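Local structure of Lmo2445 protein (Listeria monocytogenes EGD-e, 5HZL) at residues 27-32 and 62-67; 55-60 and 81-86; 182-187 and 225-230; 208-213 and 294-299; 215-220 and 264-269. The protein is of unknown function but is a secreted, calcium-binding, internalin-like protein with a leucine-rich repeat region and a C-terminal domain. All coordinates share one frame; numbering follows the deposited sequence.

Contact 1 (27-32 and 62-67); sequences EAIAEA and LGLTGE. With CA (calcium ion), chain B.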
# COMPACT_ATOMS: atom_id res chain seq x y z
N GLU A 27 6.36 27.06 3.42
CA GLU A 27 5.26 27.85 4.00
C GLU A 27 4.29 27.05 4.89
O GLU A 27 4.19 27.30 6.11
CB GLU A 27 4.48 28.59 2.90
CG GLU A 27 3.33 29.46 3.41
CD GLU A 27 2.55 30.16 2.30
OE1 GLU A 27 2.96 30.13 1.11
OE2 GLU A 27 1.51 30.76 2.65
N ALA A 28 3.60 26.10 4.26
CA ALA A 28 2.61 25.25 4.92
C ALA A 28 3.10 24.55 6.19
O ALA A 28 2.39 24.52 7.19
CB ALA A 28 2.10 24.22 3.94
N ILE A 29 4.31 24.00 6.13
CA ILE A 29 4.88 23.28 7.26
C ILE A 29 5.24 24.24 8.38
O ILE A 29 4.93 23.98 9.54
CB ILE A 29 6.07 22.39 6.82
CG1 ILE A 29 5.54 21.28 5.88
CG2 ILE A 29 6.78 21.78 8.03
CD1 ILE A 29 6.58 20.34 5.31
N ALA A 30 5.86 25.37 8.05
CA ALA A 30 6.22 26.37 9.06
C ALA A 30 4.99 26.96 9.76
O ALA A 30 5.03 27.25 10.95
CB ALA A 30 7.09 27.46 8.46
N GLU A 31 3.90 27.14 9.01
CA GLU A 31 2.65 27.68 9.59
C GLU A 31 2.03 26.64 10.50
O GLU A 31 1.46 26.99 11.51
CB GLU A 31 1.66 28.08 8.52
CG GLU A 31 2.09 29.30 7.74
CD GLU A 31 1.13 29.63 6.61
OE1 GLU A 31 0.57 28.70 5.98
OE2 GLU A 31 0.95 30.84 6.33
N ALA A 32 2.15 25.37 10.13
CA ALA A 32 1.63 24.28 10.94
C ALA A 32 2.41 24.20 12.26
O ALA A 32 1.80 24.07 13.32
CB ALA A 32 1.69 22.97 10.19
N LEU A 62 -2.68 19.56 3.46
CA LEU A 62 -1.93 20.82 3.16
C LEU A 62 -1.23 20.80 1.79
O LEU A 62 -0.36 21.62 1.52
CB LEU A 62 -0.87 21.10 4.25
CG LEU A 62 -1.36 21.30 5.69
CD1 LEU A 62 -0.19 21.31 6.66
CD2 LEU A 62 -2.19 22.56 5.81
N GLY A 63 -1.62 19.88 0.92
CA GLY A 63 -1.01 19.82 -0.40
C GLY A 63 0.48 19.50 -0.45
O GLY A 63 1.12 19.74 -1.48
N LEU A 64 1.00 18.94 0.64
CA LEU A 64 2.42 18.61 0.74
C LEU A 64 2.88 17.41 -0.11
O LEU A 64 2.19 16.41 -0.22
CB LEU A 64 2.78 18.33 2.20
CG LEU A 64 2.49 19.40 3.26
CD1 LEU A 64 2.78 18.87 4.65
CD2 LEU A 64 3.30 20.64 3.00
N THR A 65 4.08 17.55 -0.68
CA THR A 65 4.73 16.52 -1.46
C THR A 65 5.78 15.89 -0.57
O THR A 65 6.00 16.37 0.53
CB THR A 65 5.44 17.12 -2.69
OG1 THR A 65 6.43 18.06 -2.25
CG2 THR A 65 4.45 17.83 -3.58
N GLY A 66 6.44 14.83 -1.04
CA GLY A 66 7.53 14.17 -0.30
C GLY A 66 8.66 15.16 -0.03
O GLY A 66 9.17 15.22 1.09
N GLU A 67 9.05 15.91 -1.06
CA GLU A 67 10.08 16.97 -0.96
C GLU A 67 9.78 17.94 0.17
O GLU A 67 10.66 18.28 0.95
CB GLU A 67 10.12 17.80 -2.25
CG GLU A 67 11.00 17.31 -3.38
CD GLU A 67 12.47 17.65 -3.17
OE1 GLU A 67 13.21 17.81 -4.17
OE2 GLU A 67 12.90 17.80 -2.00
CA CA B . -0.41 30.49 4.36

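Contact 2 (55-60 and 81-86); sequences TAIPLP and IELAIW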
# COMPACT_ATOMS: atom_id res chain seq x y z
N THR A 55 4.11 16.43 20.81
CA THR A 55 3.82 15.00 20.91
C THR A 55 3.25 14.45 19.61
O THR A 55 3.12 13.24 19.44
CB THR A 55 2.75 14.71 22.00
OG1 THR A 55 1.56 15.45 21.71
CG2 THR A 55 3.25 15.11 23.37
N ALA A 56 2.90 15.35 18.69
CA ALA A 56 2.33 14.99 17.40
C ALA A 56 2.71 16.00 16.33
O ALA A 56 3.02 17.16 16.63
CB ALA A 56 0.81 14.91 17.53
N ILE A 57 2.71 15.54 15.08
CA ILE A 57 3.03 16.39 13.92
C ILE A 57 1.75 16.47 13.08
O ILE A 57 1.49 15.60 12.26
CB ILE A 57 4.20 15.84 13.07
CG1 ILE A 57 5.43 15.51 13.92
CG2 ILE A 57 4.54 16.83 11.96
CD1 ILE A 57 6.05 16.68 14.63
N PRO A 58 0.94 17.52 13.29
CA PRO A 58 -0.30 17.66 12.53
C PRO A 58 -0.12 18.40 11.22
O PRO A 58 -0.16 19.62 11.18
CB PRO A 58 -1.19 18.46 13.48
CG PRO A 58 -0.24 19.32 14.22
CD PRO A 58 1.06 18.58 14.31
N LEU A 59 0.04 17.62 10.15
CA LEU A 59 0.19 18.14 8.80
C LEU A 59 -0.83 17.59 7.81
O LEU A 59 -0.50 17.39 6.64
CB LEU A 59 1.59 17.80 8.30
CG LEU A 59 2.75 18.40 9.07
CD1 LEU A 59 4.05 17.90 8.47
CD2 LEU A 59 2.69 19.91 9.03
N PRO A 60 -2.09 17.35 8.25
CA PRO A 60 -3.01 16.82 7.24
C PRO A 60 -3.57 17.86 6.32
O PRO A 60 -3.69 19.01 6.68
CB PRO A 60 -4.16 16.26 8.08
CG PRO A 60 -4.18 17.13 9.26
CD PRO A 60 -2.74 17.40 9.57
N ILE A 81 5.21 11.33 18.94
CA ILE A 81 4.84 9.92 18.78
C ILE A 81 3.86 9.68 17.64
O ILE A 81 3.60 8.53 17.31
CB ILE A 81 4.29 9.27 20.08
CG1 ILE A 81 2.95 9.88 20.53
CG2 ILE A 81 5.33 9.36 21.19
CD1 ILE A 81 2.32 9.16 21.71
N GLU A 82 3.33 10.74 17.03
CA GLU A 82 2.37 10.61 15.95
C GLU A 82 2.65 11.54 14.78
O GLU A 82 2.93 12.72 14.98
CB GLU A 82 0.97 10.93 16.49
CG GLU A 82 -0.16 10.98 15.46
CD GLU A 82 -1.51 11.35 16.07
OE1 GLU A 82 -2.09 12.37 15.62
OE2 GLU A 82 -1.98 10.67 17.02
N LEU A 83 2.55 11.01 13.57
CA LEU A 83 2.72 11.77 12.34
C LEU A 83 1.37 11.73 11.59
O LEU A 83 0.93 10.65 11.18
CB LEU A 83 3.80 11.15 11.46
CG LEU A 83 4.00 11.83 10.11
CD1 LEU A 83 4.31 13.31 10.27
CD2 LEU A 83 5.10 11.12 9.34
N ALA A 84 0.73 12.88 11.43
CA ALA A 84 -0.55 13.01 10.74
C ALA A 84 -0.33 13.70 9.38
O ALA A 84 -0.16 14.93 9.33
CB ALA A 84 -1.50 13.83 11.59
N ILE A 85 -0.34 12.92 8.29
CA ILE A 85 -0.12 13.45 6.94
C ILE A 85 -1.18 13.05 5.93
O ILE A 85 -0.93 13.06 4.72
CB ILE A 85 1.29 13.06 6.41
CG1 ILE A 85 1.48 11.54 6.45
CG2 ILE A 85 2.38 13.74 7.21
CD1 ILE A 85 2.80 11.07 5.90
N TRP A 86 -2.38 12.74 6.40
CA TRP A 86 -3.47 12.34 5.51
C TRP A 86 -4.00 13.49 4.63
O TRP A 86 -3.93 14.63 5.03
CB TRP A 86 -4.61 11.66 6.30
CG TRP A 86 -5.09 12.36 7.55
CD1 TRP A 86 -4.63 12.19 8.81
CD2 TRP A 86 -6.16 13.31 7.64
NE1 TRP A 86 -5.32 12.98 9.69
CE2 TRP A 86 -6.27 13.68 9.01
CE3 TRP A 86 -7.03 13.90 6.72
CZ2 TRP A 86 -7.22 14.60 9.47
CZ3 TRP A 86 -7.98 14.83 7.18
CH2 TRP A 86 -8.06 15.16 8.54

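Contact 3 (182-187 and 225-230); sequences LISIPE and IYQALD. With CA (calcium ion), chain D.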
# COMPACT_ATOMS: atom_id res chain seq x y z
N LEU A 182 -3.86 -7.16 -6.17
CA LEU A 182 -2.90 -8.26 -6.06
C LEU A 182 -3.39 -9.52 -6.79
O LEU A 182 -4.58 -9.81 -6.80
CB LEU A 182 -2.67 -8.56 -4.58
CG LEU A 182 -2.04 -7.41 -3.80
CD1 LEU A 182 -2.06 -7.67 -2.30
CD2 LEU A 182 -0.62 -7.17 -4.32
N ILE A 183 -2.45 -10.26 -7.40
CA ILE A 183 -2.76 -11.49 -8.13
C ILE A 183 -2.22 -12.70 -7.39
O ILE A 183 -2.18 -13.81 -7.91
CB ILE A 183 -2.14 -11.48 -9.55
CG1 ILE A 183 -0.60 -11.55 -9.51
CG2 ILE A 183 -2.61 -10.24 -10.30
CD1 ILE A 183 0.06 -11.74 -10.85
N SER A 184 -1.84 -12.47 -6.15
CA SER A 184 -1.22 -13.48 -5.34
C SER A 184 -1.60 -13.22 -3.89
O SER A 184 -2.05 -12.13 -3.55
CB SER A 184 0.28 -13.31 -5.54
OG SER A 184 1.05 -14.11 -4.68
N ILE A 185 -1.40 -14.23 -3.04
CA ILE A 185 -1.71 -14.13 -1.63
C ILE A 185 -0.45 -14.27 -0.77
O ILE A 185 0.40 -15.13 -1.05
CB ILE A 185 -2.68 -15.26 -1.21
CG1 ILE A 185 -3.97 -15.20 -2.03
CG2 ILE A 185 -3.02 -15.19 0.29
CD1 ILE A 185 -5.00 -16.27 -1.67
N PRO A 186 -0.31 -13.41 0.28
CA PRO A 186 0.81 -13.57 1.21
C PRO A 186 0.41 -14.72 2.15
O PRO A 186 -0.08 -14.50 3.26
CB PRO A 186 0.86 -12.23 1.93
CG PRO A 186 -0.52 -11.70 1.85
CD PRO A 186 -1.11 -12.22 0.58
N GLU A 187 0.60 -15.95 1.69
CA GLU A 187 0.21 -17.14 2.45
C GLU A 187 0.76 -17.33 3.85
O GLU A 187 -0.01 -17.54 4.77
CB GLU A 187 0.49 -18.42 1.66
CG GLU A 187 -0.38 -18.59 0.43
CD GLU A 187 -0.24 -19.95 -0.20
OE1 GLU A 187 -1.22 -20.38 -0.84
OE2 GLU A 187 0.82 -20.61 -0.03
N ILE A 225 -5.81 -17.87 -7.98
CA ILE A 225 -6.75 -18.96 -8.25
C ILE A 225 -6.37 -20.26 -7.52
O ILE A 225 -7.22 -20.92 -6.92
CB ILE A 225 -6.86 -19.25 -9.77
CG1 ILE A 225 -7.53 -18.06 -10.47
CG2 ILE A 225 -7.69 -20.50 -10.04
CD1 ILE A 225 -7.55 -18.17 -11.98
N TYR A 226 -5.09 -20.59 -7.55
CA TYR A 226 -4.62 -21.81 -6.93
C TYR A 226 -4.37 -21.67 -5.43
O TYR A 226 -4.70 -22.57 -4.67
CB TYR A 226 -3.37 -22.27 -7.68
CG TYR A 226 -3.63 -22.48 -9.15
CD1 TYR A 226 -3.55 -21.41 -10.04
CD2 TYR A 226 -3.94 -23.74 -9.66
CE1 TYR A 226 -3.78 -21.59 -11.39
CE2 TYR A 226 -4.16 -23.93 -11.02
CZ TYR A 226 -4.08 -22.86 -11.88
OH TYR A 226 -4.30 -23.02 -13.22
N GLN A 227 -3.79 -20.56 -5.01
CA GLN A 227 -3.50 -20.30 -3.59
C GLN A 227 -4.78 -20.24 -2.75
O GLN A 227 -4.76 -20.63 -1.58
CB GLN A 227 -2.72 -19.00 -3.46
CG GLN A 227 -1.34 -19.08 -4.08
CD GLN A 227 -0.60 -17.75 -4.09
OE1 GLN A 227 -1.18 -16.68 -4.26
NE2 GLN A 227 0.70 -17.82 -3.92
N ALA A 228 -5.88 -19.79 -3.34
CA ALA A 228 -7.16 -19.71 -2.64
C ALA A 228 -7.54 -21.04 -2.00
O ALA A 228 -8.16 -21.07 -0.93
CB ALA A 228 -8.26 -19.27 -3.60
N LEU A 229 -7.13 -22.14 -2.64
CA LEU A 229 -7.40 -23.51 -2.16
C LEU A 229 -6.80 -23.81 -0.79
O LEU A 229 -7.29 -24.69 -0.10
CB LEU A 229 -6.96 -24.54 -3.19
CG LEU A 229 -7.71 -24.41 -4.52
CD1 LEU A 229 -7.15 -25.38 -5.56
CD2 LEU A 229 -9.21 -24.61 -4.34
N ASP A 230 -5.76 -23.09 -0.40
CA ASP A 230 -5.13 -23.26 0.92
C ASP A 230 -5.96 -22.58 2.02
O ASP A 230 -5.56 -22.56 3.19
CB ASP A 230 -3.70 -22.71 0.91
CG ASP A 230 -2.79 -23.46 -0.06
OD1 ASP A 230 -3.18 -24.53 -0.58
OD2 ASP A 230 -1.66 -23.00 -0.29
CA CA D . 1.68 -22.43 -1.62

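Contact 4 (208-213 and 294-299); sequences PPTTIK and FPVTIT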
# COMPACT_ATOMS: atom_id res chain seq x y z
N PRO A 208 -1.81 -6.57 -18.65
CA PRO A 208 -1.44 -5.86 -19.87
C PRO A 208 -2.11 -6.51 -21.09
O PRO A 208 -2.36 -7.70 -21.06
CB PRO A 208 0.09 -6.01 -19.91
CG PRO A 208 0.49 -6.14 -18.47
CD PRO A 208 -0.64 -6.86 -17.79
N PRO A 209 -2.40 -5.73 -22.15
CA PRO A 209 -3.06 -6.35 -23.31
C PRO A 209 -2.10 -7.23 -24.10
O PRO A 209 -0.90 -7.00 -24.06
CB PRO A 209 -3.50 -5.13 -24.13
CG PRO A 209 -2.54 -4.06 -23.79
CD PRO A 209 -2.03 -4.33 -22.39
N THR A 210 -2.63 -8.23 -24.80
CA THR A 210 -1.81 -9.13 -25.62
C THR A 210 -2.56 -9.52 -26.89
O THR A 210 -3.75 -9.24 -27.03
CB THR A 210 -1.38 -10.38 -24.82
OG1 THR A 210 -0.39 -11.11 -25.57
CG2 THR A 210 -2.57 -11.28 -24.48
N THR A 211 -1.86 -10.18 -27.81
CA THR A 211 -2.42 -10.61 -29.09
C THR A 211 -2.24 -12.12 -29.30
O THR A 211 -1.22 -12.68 -28.90
CB THR A 211 -1.72 -9.86 -30.26
OG1 THR A 211 -1.91 -8.45 -30.11
CG2 THR A 211 -2.26 -10.27 -31.63
N ILE A 212 -3.24 -12.76 -29.91
CA ILE A 212 -3.20 -14.20 -30.21
C ILE A 212 -3.87 -14.42 -31.57
O ILE A 212 -4.61 -13.56 -32.04
CB ILE A 212 -3.91 -15.06 -29.14
CG1 ILE A 212 -5.42 -14.77 -29.08
CG2 ILE A 212 -3.25 -14.87 -27.78
CD1 ILE A 212 -6.19 -15.69 -28.15
N LYS A 213 -3.62 -15.57 -32.21
CA LYS A 213 -4.25 -15.84 -33.51
C LYS A 213 -5.60 -16.56 -33.33
O LYS A 213 -5.78 -17.30 -32.37
CB LYS A 213 -3.31 -16.59 -34.46
CG LYS A 213 -3.87 -16.67 -35.88
CD LYS A 213 -2.90 -17.15 -36.94
CE LYS A 213 -3.57 -17.04 -38.30
NZ LYS A 213 -2.68 -17.46 -39.41
N PHE A 294 -8.36 -9.50 -18.88
CA PHE A 294 -7.30 -9.77 -19.83
C PHE A 294 -7.72 -9.21 -21.18
O PHE A 294 -8.52 -9.83 -21.86
CB PHE A 294 -7.07 -11.28 -19.91
CG PHE A 294 -6.83 -11.91 -18.57
CD1 PHE A 294 -5.56 -11.93 -18.02
CD2 PHE A 294 -7.88 -12.46 -17.85
CE1 PHE A 294 -5.34 -12.50 -16.77
CE2 PHE A 294 -7.66 -13.03 -16.61
CZ PHE A 294 -6.39 -13.05 -16.06
N PRO A 295 -7.23 -8.01 -21.55
CA PRO A 295 -7.59 -7.46 -22.87
C PRO A 295 -6.88 -8.27 -23.95
O PRO A 295 -5.67 -8.49 -23.88
CB PRO A 295 -7.06 -6.02 -22.83
CG PRO A 295 -6.75 -5.74 -21.40
CD PRO A 295 -6.43 -7.05 -20.77
N VAL A 296 -7.63 -8.74 -24.94
CA VAL A 296 -7.07 -9.57 -26.00
C VAL A 296 -7.55 -9.16 -27.39
O VAL A 296 -8.71 -8.79 -27.58
CB VAL A 296 -7.42 -11.05 -25.77
CG1 VAL A 296 -6.89 -11.94 -26.90
CG2 VAL A 296 -6.86 -11.51 -24.43
N THR A 297 -6.63 -9.25 -28.34
CA THR A 297 -6.89 -8.96 -29.74
C THR A 297 -6.64 -10.27 -30.47
O THR A 297 -5.54 -10.80 -30.41
CB THR A 297 -5.95 -7.87 -30.29
OG1 THR A 297 -6.13 -6.68 -29.52
CG2 THR A 297 -6.25 -7.59 -31.76
N ILE A 298 -7.68 -10.79 -31.12
CA ILE A 298 -7.60 -12.03 -31.85
C ILE A 298 -7.49 -11.68 -33.34
O ILE A 298 -8.30 -10.90 -33.85
CB ILE A 298 -8.84 -12.90 -31.58
CG1 ILE A 298 -8.98 -13.17 -30.09
CG2 ILE A 298 -8.74 -14.24 -32.30
CD1 ILE A 298 -10.22 -13.96 -29.72
N THR A 299 -6.49 -12.26 -34.03
CA THR A 299 -6.28 -12.03 -35.48
C THR A 299 -6.97 -13.17 -36.26
O THR A 299 -6.70 -13.41 -37.44
CB THR A 299 -4.77 -11.93 -35.86
OG1 THR A 299 -4.10 -13.17 -35.62
CG2 THR A 299 -4.06 -10.80 -35.08

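Contact 5 (215-220 and 264-269); sequences GENLKV and TIETAG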
# COMPACT_ATOMS: atom_id res chain seq x y z
N GLY A 215 -8.06 -19.07 -33.16
CA GLY A 215 -7.96 -20.52 -33.01
C GLY A 215 -7.18 -20.96 -31.77
O GLY A 215 -7.49 -21.98 -31.17
N GLU A 216 -6.15 -20.19 -31.40
CA GLU A 216 -5.34 -20.49 -30.20
C GLU A 216 -6.14 -20.17 -28.94
O GLU A 216 -7.14 -19.45 -29.01
CB GLU A 216 -4.08 -19.60 -30.14
CG GLU A 216 -3.07 -19.68 -31.29
CD GLU A 216 -1.92 -18.67 -31.14
OE1 GLU A 216 -1.86 -17.92 -30.14
OE2 GLU A 216 -1.04 -18.62 -32.04
N ASN A 217 -5.72 -20.71 -27.80
CA ASN A 217 -6.39 -20.35 -26.56
C ASN A 217 -5.41 -19.91 -25.45
O ASN A 217 -4.46 -20.59 -25.09
CB ASN A 217 -7.59 -21.25 -26.16
CG ASN A 217 -7.25 -22.69 -26.00
OD1 ASN A 217 -6.10 -23.05 -25.80
ND2 ASN A 217 -8.27 -23.54 -26.03
N LEU A 218 -5.70 -18.72 -24.95
CA LEU A 218 -4.93 -17.96 -23.96
C LEU A 218 -4.59 -18.58 -22.60
O LEU A 218 -5.47 -19.06 -21.89
CB LEU A 218 -5.73 -16.68 -23.69
CG LEU A 218 -5.08 -15.55 -22.92
CD1 LEU A 218 -4.00 -14.92 -23.78
CD2 LEU A 218 -6.15 -14.54 -22.55
N LYS A 219 -3.30 -18.50 -22.24
CA LYS A 219 -2.78 -19.01 -20.96
C LYS A 219 -2.30 -17.83 -20.13
O LYS A 219 -1.31 -17.20 -20.47
CB LYS A 219 -1.66 -20.01 -21.19
CG LYS A 219 -2.15 -21.18 -22.01
CD LYS A 219 -1.20 -22.35 -22.14
CE LYS A 219 -1.93 -23.44 -22.94
NZ LYS A 219 -1.21 -24.73 -23.10
N VAL A 220 -3.00 -17.57 -19.03
CA VAL A 220 -2.69 -16.44 -18.13
C VAL A 220 -2.08 -16.87 -16.79
O VAL A 220 -2.36 -17.98 -16.32
CB VAL A 220 -3.96 -15.61 -17.88
CG1 VAL A 220 -4.46 -15.02 -19.19
CG2 VAL A 220 -5.07 -16.45 -17.24
N THR A 264 -5.51 -21.79 -18.30
CA THR A 264 -5.88 -21.71 -19.71
C THR A 264 -7.35 -21.36 -19.83
O THR A 264 -8.17 -21.94 -19.13
CB THR A 264 -5.64 -23.07 -20.39
OG1 THR A 264 -4.26 -23.41 -20.27
CG2 THR A 264 -6.00 -23.04 -21.88
N ILE A 265 -7.67 -20.41 -20.71
CA ILE A 265 -9.07 -20.03 -20.93
C ILE A 265 -9.42 -20.28 -22.40
O ILE A 265 -8.70 -19.86 -23.31
CB ILE A 265 -9.42 -18.61 -20.41
CG1 ILE A 265 -8.77 -17.49 -21.20
CG2 ILE A 265 -9.00 -18.49 -18.95
CD1 ILE A 265 -9.05 -16.12 -20.59
N GLU A 266 -10.53 -21.00 -22.58
CA GLU A 266 -11.04 -21.44 -23.88
C GLU A 266 -11.43 -20.33 -24.86
O GLU A 266 -12.61 -20.06 -25.06
CB GLU A 266 -12.28 -22.34 -23.65
CG GLU A 266 -12.13 -23.56 -22.74
CD GLU A 266 -11.28 -24.68 -23.33
OE1 GLU A 266 -10.17 -24.40 -23.85
OE2 GLU A 266 -11.71 -25.85 -23.25
N THR A 267 -10.44 -19.70 -25.48
CA THR A 267 -10.69 -18.64 -26.47
C THR A 267 -10.57 -19.12 -27.92
O THR A 267 -10.59 -18.31 -28.85
CB THR A 267 -9.73 -17.46 -26.27
OG1 THR A 267 -8.38 -17.91 -26.40
CG2 THR A 267 -9.92 -16.83 -24.90
N ALA A 268 -10.46 -20.44 -28.12
CA ALA A 268 -10.31 -21.00 -29.46
C ALA A 268 -11.54 -20.78 -30.35
O ALA A 268 -11.40 -20.60 -31.56
CB ALA A 268 -9.99 -22.49 -29.37
N GLY A 269 -12.72 -20.78 -29.75
CA GLY A 269 -13.97 -20.58 -30.48
C GLY A 269 -14.34 -19.13 -30.76
O GLY A 269 -15.29 -18.88 -31.50

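Contact 1 (27-32 and 62-67)
Leu64 pushes its isobutyl end into the side of helix 27-36, where Ala28 and Ile29 receive it. Its CD2 is the leading bump: it lies 3.7 Å from Ile29 CG1 and 3.9 Å from Ala28 CB, lodged between the short methyl and the longer branch. CD1 of the same leucine also reaches Ile29 CG1, at 3.9 Å, so both of its methyls straddle that one methylene. Ile29 leaves the helix at an angle to the loop; with CG1 anti to its carbonyl carbon (chi1 -65°), CG1 and CD1 come round to the leucine, and the two side chains pass at a slant.

Leu62 fills the neighbouring hollow, one turn of helix long, whose walls are Ala28 and Ala32. Its CB faces Ala28 CB at 4.3 Å, while CD1 reaches on to Ala32 CB, also at 4.3 Å. The small alanines let the loop come in close without any polar bond to the helix. Asn88 OD1 accepts hydrogen bonds from Leu62 N and Leu64 N, which holds the loop that presents the two leucines, and Thr65 then caps the helix that starts at Gly66.

An adjacent side of the helix carries a calcium ion. Glu31 grips it with both carboxylate oxygens, OE2 at 2.4 Å, and Glu27 adds OE2 at 2.6 Å from one turn earlier. Packing of an alanine-lined helix on leucines at the N-terminal end of the repeat region is consistent with the internalin N-terminal cap, a calcium-bearing helical lid over the end of the hydrophobic core.

Contact 2 (55-60 and 81-86)
Ile57 and Leu83 meet at the apolar centre: Leu83 CD1 lies 3.8 Å from Ile57 CB and also reaches Ile57 CG2. Leu83 holds its CG anti to the backbone N (chi1 177°), which brings that methyl back toward its neighbour. Further along, Leu59 CB and Ile85 CG2 approach more loosely, at 4.3 Å.

Beyond them Pro60 lies over one face of the Trp86 indole. Its CB makes a CH-pi contact, 3.6 Å from the centroid of the six-membered ring and 16° off the normal, while CG reaches toward CZ2. On the face opposite Ile57 and Leu83, Ala56 and Glu82 are neighbours, CB to CB.

Between the two faces strands 56-58 and 82-84 run parallel, 4° apart. Ile57 gives its N-H to Glu82 O at 2.8 Å and receives Ala84 N on its own O at 2.9 Å. Leu59 N then bonds to Ala84 O at 2.8 Å. At the start, Thr55 O takes Ile81 N, with a weaker bond from Glu82 N. Asn88 ND2 closes the far end on Leu59 O and Ile85 O.

Backbone bonds thus fix the spacing, while aliphatic residues on one face of the sheet build the hydrophobic core of the leucine-rich repeats.

Contact 3 (182-187 and 225-230)
Gln227 OE1 takes the backbone N-H of Ile185 at 2.7 Å, the one hydrogen bond across this contact, with an N-H...O angle of 152°. The donor is an amide in the link from strand 181-182 of the repeat region to helix 187-191, just before the inverse gamma turn centred on Pro186; the acceptor belongs to helix 223-227 of the C-terminal domain. The bond therefore ties repeats to domain.

Gln227 is extended, its CG anti to the carbonyl carbon (chi1 -65°), and it reaches straight from its helix to the loop. Ile185 runs past it in the opposite direction, so that Ile185 CD1 ends 4.0 Å from Gln227 CB and equally close to Ala228 N. The amide oxygen also lies 3.4 Å from Ser184 CA. Ser184 OG turns to a different partner, its hydrogen bond going to Ile161 O in the preceding turn of the repeats.

Glu187 covers another side of the glutamine stem. Its extended chain slants across Gln227, placing OE1 3.3 Å from Gln227 CB, and the carboxylate and amide planes are 33° apart. Asp230 crosses Glu187 at about a right angle, the two acid groups close together beside a calcium ion. Asp230 is known as a calcium ligand of this protein, yet in this model it does not bind this ion. The nearby calcium would probably ease the crowding of acid groups here. Glu163, also from the repeat region, coordinates the same calcium, to which Glu187 contributes OE2 at 2.6 Å.

Contact 4 (208-213 and 294-299)
Ile212 lies across from Val296 and Ile298, and its side chain packs along the face of the strand pair that bears those two residues. CB rises from the strand toward the face that also carries Thr210. From it CG1 takes the place between backbone N and carbonyl carbon (chi1 65°), which leans the chain over the neighbouring strand: CG1 meets Val296 CG1 at 3.9 Å and Ile298 CG1 at 4.0 Å. The tip, CD1, stays over Val296 CG1 at 4.0 Å and touches Thr267 beyond. Ile298 runs alongside it in the same direction, whereas Val296 is met at a slant.

On the reverse face Thr211 and Thr297 stand side by side, and Thr211 CG2 reaches Thr299 CG2 at 3.9 Å. Thr297 OG1 bonds to Glu274. At one end the rings of Pro209 and Pro295 meet through their CB atoms.

The backbones are joined in parallel register. Ile212 N reaches Thr297 O at 3.1 Å, and Ile212 O takes Thr299 N at 3.0 Å; Thr210 is bonded likewise to Pro295 O and Thr297 N. The axes diverge by 37°, a marked twist. Strand 203-212 here forms the outer edge of the five-stranded mixed sheet of the C-terminal domain, whose sequence family belongs to the immunoglobulin-like E-set group.

Contact 5 (215-220 and 264-269)
The Thr267 hydroxyl meets Leu218 in the side-chain part of the hydrogen bonding. Thr267 OG1 accepts Leu218 N at 3.2 Å, nearly straight at 162°, and offers a weak bond of its own to Glu216 O. The hydroxyl sits between the N and carbonyl carbon of its residue (chi1 59°), a position that turns it toward segment 215-220, and it bridges two successive peptides. One backbone bond joins in: Ile265 N gives to Leu218 O at 2.8 Å and 170°. The segments run antiparallel, with Lys219 and Thr264 facing each other as a non-hydrogen-bonded pair, before an inverse gamma turn at Glu266 bends segment 264-269.

Apolar contact is concentrated on Leu218 and Ile265, which lie side by side and point the same way. Leu218 CD2 comes to 3.8 Å from Ile265 CD1, and both residues rest on Leu277 of strand 273-281.

Contacts of mixed character line the outer side. The stem of the extended Lys219 runs beside Thr264, CG 3.5 Å from Thr264 OG1. Asn217 CB lies 3.4 Å from Ile265 O, and its amide runs alongside the carboxylate of Glu266 without a hydrogen bond.

A threonine hydroxyl thus takes over where regular strand pairing stops, serving the amide of Leu218 while that residue and Ile265 turn their hydrocarbon ends to the interior of the C-terminal domain.

Contacts 1 and 2 lie 12 Å apart, centre to centre, at the N-terminal end and touch through Ala32 on Leu59. They interlock along the chain: the 62-67 segment falls within the crossover from strand 56-58 to strand 82-84. Contacts 4 and 5, 10 Å apart between centres, share the C-terminal domain; the segments of contact 5 fall between those of contact 4 in sequence, and Val296 packs on Leu218. Contact 3, about 40 Å from contact 1 and 23 Å from contact 5 between centres, joins the last repeats to that domain. The N-terminal helices, the seven-stranded parallel sheet and the C-terminal domain thus follow one another in an elongated molecule.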